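Local coordinates for mandelate racemase/muconate lactonizing enzyme-like protein (PDB 3RCY) that is a magnesium-binding member of the mandelate racemase/muconate lactonizing enzyme family, probably an isomerase whose substrate is not established, at residues T141-S153 against L188-V200. Numbering follows the deposited sequence.
Sequences TPFWTSADMAAES and LSVEFCRKIRAAV
F192 reaches from helix 188-200 into the start of helix 147-153. From CB, the first atom off its helix, the side chain passes to CG, which lies beside the methyl of A147, and CD1 approaches the same A147 CB to 3.6 Å. CE1 lies next to the A147 backbone, whose CA sits over one ring face, 3.9 Å from the centroid, in a CH-pi contact. On the other limb, CE2 touches A150 CB at 3.4 Å. CZ, the far end, meets the carbonyl of S146, the residue whose OG caps the helix by accepting from M149 N. With chi1 at -95°, the ring slants across to this helix start.

Beside the ring, L188 CD1 packs on the carbonyl O of T145. K195 runs its extended chain past A147 CB, and its NZ ties D148 and E191 into a salt-bridge network. K195 NZ meets D148 OD1 at 2.8 Å, from above the carboxylate plane; E191 OE2 receives it through its anti lone pair. A water accepts from A147 N and donates weakly to E191 OE1. Farther along, A151 CB lies 4.1 Å from A199 CB; small alanines let the axes approach to 8.5 Å, crossing at -32°. Helix 147-159 connects parallel strands 126-131 and 164-167; helix 183-200 follows and rests on strand 164-167 through F192 and I196, making these consecutive outer helices of the enolase superfamily's modified TIM barrel.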
loop_
_atom_site.group_PDB
_atom_site.type_symbol
_atom_site.label_atom_id
_atom_site.label_comp_id
_atom_site.label_asym_id
_atom_site.label_seq_id
_atom_site.Cartn_x
_atom_site.Cartn_y
_atom_site.Cartn_z
ATOM N N THR A 141 45.842 17.441 4.893
ATOM C CA THR A 141 45.434 16.054 5.140
ATOM C C THR A 141 44.821 15.840 6.537
ATOM O O THR A 141 43.711 15.312 6.629
ATOM C CB THR A 141 46.572 15.039 4.811
ATOM O OG1 THR A 141 46.915 15.158 3.424
ATOM C CG2 THR A 141 46.132 13.598 5.086
ATOM N N PRO A 142 45.504 16.282 7.619
ATOM C CA PRO A 142 44.884 16.190 8.955
ATOM C C PRO A 142 43.551 16.946 9.088
ATOM O O PRO A 142 42.685 16.531 9.867
ATOM C CB PRO A 142 45.937 16.817 9.877
ATOM C CG PRO A 142 47.221 16.626 9.159
ATOM C CD PRO A 142 46.886 16.795 7.705
ATOM N N PHE A 143 43.382 18.030 8.329
ATOM C CA PHE A 143 42.156 18.839 8.401
ATOM C C PHE A 143 40.865 18.025 8.247
ATOM O O PHE A 143 39.887 18.268 8.960
ATOM C CB PHE A 143 42.172 19.961 7.361
ATOM C CG PHE A 143 40.887 20.741 7.301
ATOM C CD1 PHE A 143 40.663 21.795 8.179
ATOM C CD2 PHE A 143 39.893 20.411 6.380
ATOM C CE1 PHE A 143 39.481 22.516 8.137
ATOM C CE2 PHE A 143 38.708 21.126 6.328
ATOM C CZ PHE A 143 38.499 22.180 7.211
ATOM N N TRP A 144 40.868 17.063 7.323
ATOM C CA TRP A 144 39.646 16.325 6.971
ATOM C C TRP A 144 39.060 15.478 8.097
ATOM O O TRP A 144 37.874 15.170 8.081
ATOM C CB TRP A 144 39.844 15.493 5.693
ATOM C CG TRP A 144 40.305 16.339 4.545
ATOM C CD1 TRP A 144 41.508 16.257 3.897
ATOM C CD2 TRP A 144 39.589 17.427 3.930
ATOM N NE1 TRP A 144 41.579 17.216 2.913
ATOM C CE2 TRP A 144 40.418 17.946 2.910
ATOM C CE3 TRP A 144 38.328 18.008 4.140
ATOM C CZ2 TRP A 144 40.032 19.024 2.104
ATOM C CZ3 TRP A 144 37.939 19.074 3.330
ATOM C CH2 TRP A 144 38.794 19.572 2.326
ATOM N N THR A 145 39.885 15.116 9.071
ATOM C CA THR A 145 39.407 14.372 10.237
ATOM C C THR A 145 39.593 15.121 11.565
ATOM O O THR A 145 39.474 14.528 12.635
ATOM C CB THR A 145 40.070 12.983 10.329
ATOM O OG1 THR A 145 41.490 13.136 10.274
ATOM C CG2 THR A 145 39.608 12.084 9.178
ATOM N N SER A 146 39.875 16.420 11.489
ATOM C CA SER A 146 39.992 17.254 12.680
ATOM C C SER A 146 38.733 18.095 12.934
ATOM O O SER A 146 38.488 19.072 12.224
ATOM C CB SER A 146 41.204 18.182 12.563
ATOM O OG SER A 146 41.269 19.041 13.688
ATOM N N ALA A 147 37.954 17.729 13.953
ATOM C CA ALA A 147 36.771 18.511 14.340
ATOM C C ALA A 147 37.158 19.917 14.786
ATOM O O ALA A 147 36.494 20.887 14.430
ATOM C CB ALA A 147 35.974 17.796 15.431
ATOM N N ASP A 148 38.240 20.016 15.558
ATOM C CA ASP A 148 38.787 21.301 15.996
ATOM C C ASP A 148 39.048 22.258 14.829
ATOM O O ASP A 148 38.610 23.408 14.865
ATOM C CB ASP A 148 40.063 21.097 16.832
ATOM C CG ASP A 148 39.767 20.653 18.264
ATOM O OD1 ASP A 148 38.587 20.577 18.653
ATOM O OD2 ASP A 148 40.725 20.391 19.019
ATOM N N MET A 149 39.748 21.778 13.801
ATOM C CA MET A 149 40.050 22.601 12.626
ATOM C C MET A 149 38.795 22.943 11.827
ATOM O O MET A 149 38.626 24.079 11.397
ATOM C CB MET A 149 41.089 21.929 11.726
ATOM C CG MET A 149 42.490 21.814 12.348
ATOM S SD MET A 149 43.668 21.102 11.178
ATOM C CE MET A 149 44.682 20.133 12.299
ATOM N N ALA A 150 37.914 21.959 11.640
ATOM C CA ALA A 150 36.637 22.204 10.981
ATOM C C ALA A 150 35.850 23.311 11.694
ATOM O O ALA A 150 35.302 24.191 11.044
ATOM C CB ALA A 150 35.815 20.916 10.893
ATOM N N ALA A 151 35.810 23.270 13.027
ATOM C CA ALA A 151 35.111 24.300 13.790
ATOM C C ALA A 151 35.709 25.698 13.563
ATOM O O ALA A 151 34.966 26.675 13.490
ATOM C CB ALA A 151 35.063 23.951 15.277
ATOM N N GLU A 152 37.037 25.786 13.435
ATOM C CA GLU A 152 37.691 27.056 13.084
ATOM C C GLU A 152 37.252 27.567 11.704
ATOM O O GLU A 152 36.971 28.762 11.532
ATOM C CB GLU A 152 39.221 26.930 13.135
ATOM C CG GLU A 152 39.785 26.808 14.538
ATOM C CD GLU A 152 41.309 26.853 14.574
ATOM O OE1 GLU A 152 41.964 26.433 13.592
ATOM O OE2 GLU A 152 41.850 27.310 15.597
ATOM N N SER A 153 37.190 26.661 10.727
ATOM C CA SER A 153 36.738 27.024 9.383
ATOM C C SER A 153 35.286 27.478 9.400
ATOM O O SER A 153 34.928 28.422 8.701
ATOM C CB SER A 153 36.934 25.872 8.389
ATOM O OG SER A 153 38.314 25.646 8.190
ATOM N N LEU A 188 33.365 10.346 15.354
ATOM C CA LEU A 188 33.956 11.534 14.730
ATOM C C LEU A 188 32.864 12.452 14.169
ATOM O O LEU A 188 32.955 13.673 14.290
ATOM C CB LEU A 188 34.960 11.180 13.630
ATOM C CG LEU A 188 35.810 12.363 13.125
ATOM C CD1 LEU A 188 36.708 12.934 14.235
ATOM C CD2 LEU A 188 36.650 11.978 11.907
ATOM N N SER A 189 31.840 11.851 13.564
ATOM C CA SER A 189 30.718 12.607 13.020
ATOM C C SER A 189 29.989 13.385 14.114
ATOM O O SER A 189 29.597 14.528 13.901
ATOM C CB SER A 189 29.737 11.689 12.285
ATOM O OG SER A 189 30.346 11.131 11.135
ATOM N N VAL A 190 29.809 12.749 15.272
ATOM C CA VAL A 190 29.208 13.392 16.441
ATOM C C VAL A 190 30.113 14.533 16.945
ATOM O O VAL A 190 29.637 15.634 17.227
ATOM C CB VAL A 190 28.914 12.351 17.567
ATOM C CG1 VAL A 190 28.565 13.033 18.882
ATOM C CG2 VAL A 190 27.785 11.388 17.140
ATOM N N GLU A 191 31.413 14.266 17.047
ATOM C CA GLU A 191 32.371 15.292 17.463
ATOM C C GLU A 191 32.352 16.524 16.541
ATOM O O GLU A 191 32.358 17.661 17.022
ATOM C CB GLU A 191 33.790 14.715 17.560
ATOM C CG GLU A 191 34.773 15.670 18.241
ATOM C CD GLU A 191 36.232 15.272 18.086
ATOM O OE1 GLU A 191 36.520 14.219 17.470
ATOM O OE2 GLU A 191 37.100 16.027 18.583
ATOM N N PHE A 192 32.343 16.294 15.227
ATOM C CA PHE A 192 32.222 17.379 14.243
ATOM C C PHE A 192 30.950 18.212 14.463
ATOM O O PHE A 192 31.020 19.435 14.565
ATOM C CB PHE A 192 32.220 16.828 12.810
ATOM C CG PHE A 192 33.577 16.830 12.133
ATOM C CD1 PHE A 192 34.619 16.015 12.595
ATOM C CD2 PHE A 192 33.792 17.607 10.994
ATOM C CE1 PHE A 192 35.859 15.999 11.949
ATOM C CE2 PHE A 192 35.036 17.603 10.341
ATOM C CZ PHE A 192 36.073 16.797 10.822
ATOM N N CYS A 193 29.795 17.547 14.526
ATOM C CA CYS A 193 28.528 18.250 14.714
ATOM C C CYS A 193 28.519 19.044 16.015
ATOM O O CYS A 193 28.113 20.202 16.024
ATOM C CB CYS A 193 27.338 17.284 14.675
ATOM S SG CYS A 193 26.974 16.625 13.035
ATOM N N ARG A 194 28.978 18.422 17.100
ATOM C CA ARG A 194 29.006 19.076 18.412
ATOM C C ARG A 194 29.882 20.339 18.393
ATOM O O ARG A 194 29.446 21.410 18.832
ATOM C CB ARG A 194 29.480 18.093 19.505
ATOM C CG ARG A 194 29.612 18.712 20.908
ATOM C CD ARG A 194 29.984 17.685 21.995
ATOM N NE ARG A 194 31.187 16.897 21.698
ATOM C CZ ARG A 194 32.431 17.236 22.050
ATOM N NH1 ARG A 194 32.665 18.367 22.716
ATOM N NH2 ARG A 194 33.451 16.439 21.740
ATOM N N LYS A 195 31.106 20.204 17.879
ATOM C CA LYS A 195 32.063 21.314 17.866
ATOM C C LYS A 195 31.697 22.413 16.865
ATOM O O LYS A 195 31.883 23.602 17.146
ATOM C CB LYS A 195 33.498 20.808 17.661
ATOM C CG LYS A 195 34.001 20.009 18.868
ATOM C CD LYS A 195 35.456 19.612 18.757
ATOM C CE LYS A 195 35.877 18.881 20.025
ATOM N NZ LYS A 195 37.279 18.408 19.954
ATOM N N ILE A 196 31.171 22.017 15.708
ATOM C CA ILE A 196 30.729 22.994 14.711
ATOM C C ILE A 196 29.483 23.746 15.199
ATOM O O ILE A 196 29.414 24.969 15.070
ATOM C CB ILE A 196 30.549 22.366 13.295
ATOM C CG1 ILE A 196 31.908 21.900 12.751
ATOM C CG2 ILE A 196 29.920 23.369 12.311
ATOM C CD1 ILE A 196 31.830 20.883 11.598
ATOM N N ARG A 197 28.526 23.029 15.790
ATOM C CA ARG A 197 27.349 23.679 16.393
ATOM C C ARG A 197 27.773 24.645 17.505
ATOM O O ARG A 197 27.259 25.760 17.595
ATOM C CB ARG A 197 26.331 22.647 16.911
ATOM C CG ARG A 197 25.146 23.238 17.715
ATOM C CD ARG A 197 24.290 24.167 16.855
ATOM N NE ARG A 197 23.543 23.404 15.862
ATOM C CZ ARG A 197 23.122 23.875 14.691
ATOM N NH1 ARG A 197 22.445 23.080 13.874
ATOM N NH2 ARG A 197 23.380 25.131 14.331
ATOM N N ALA A 198 28.727 24.230 18.336
ATOM C CA ALA A 198 29.221 25.108 19.402
ATOM C C ALA A 198 29.881 26.371 18.827
ATOM O O ALA A 198 29.756 27.448 19.405
ATOM C CB ALA A 198 30.170 24.362 20.333
ATOM N N ALA A 199 30.547 26.235 17.679
ATOM C CA ALA A 199 31.223 27.360 17.028
ATOM C C ALA A 199 30.265 28.313 16.305
ATOM O O ALA A 199 30.497 29.527 16.288
ATOM C CB ALA A 199 32.308 26.865 16.067
ATOM N N VAL A 200 29.197 27.778 15.713
ATOM C CA VAL A 200 28.277 28.628 14.938
ATOM C C VAL A 200 26.975 29.004 15.669
ATOM O O VAL A 200 26.308 29.965 15.280
ATOM C CB VAL A 200 27.949 28.030 13.543
ATOM C CG1 VAL A 200 29.230 27.638 12.804
ATOM C CG2 VAL A 200 26.995 26.833 13.653
HETATM O O HOH W 1 38.660 15.518 15.756
#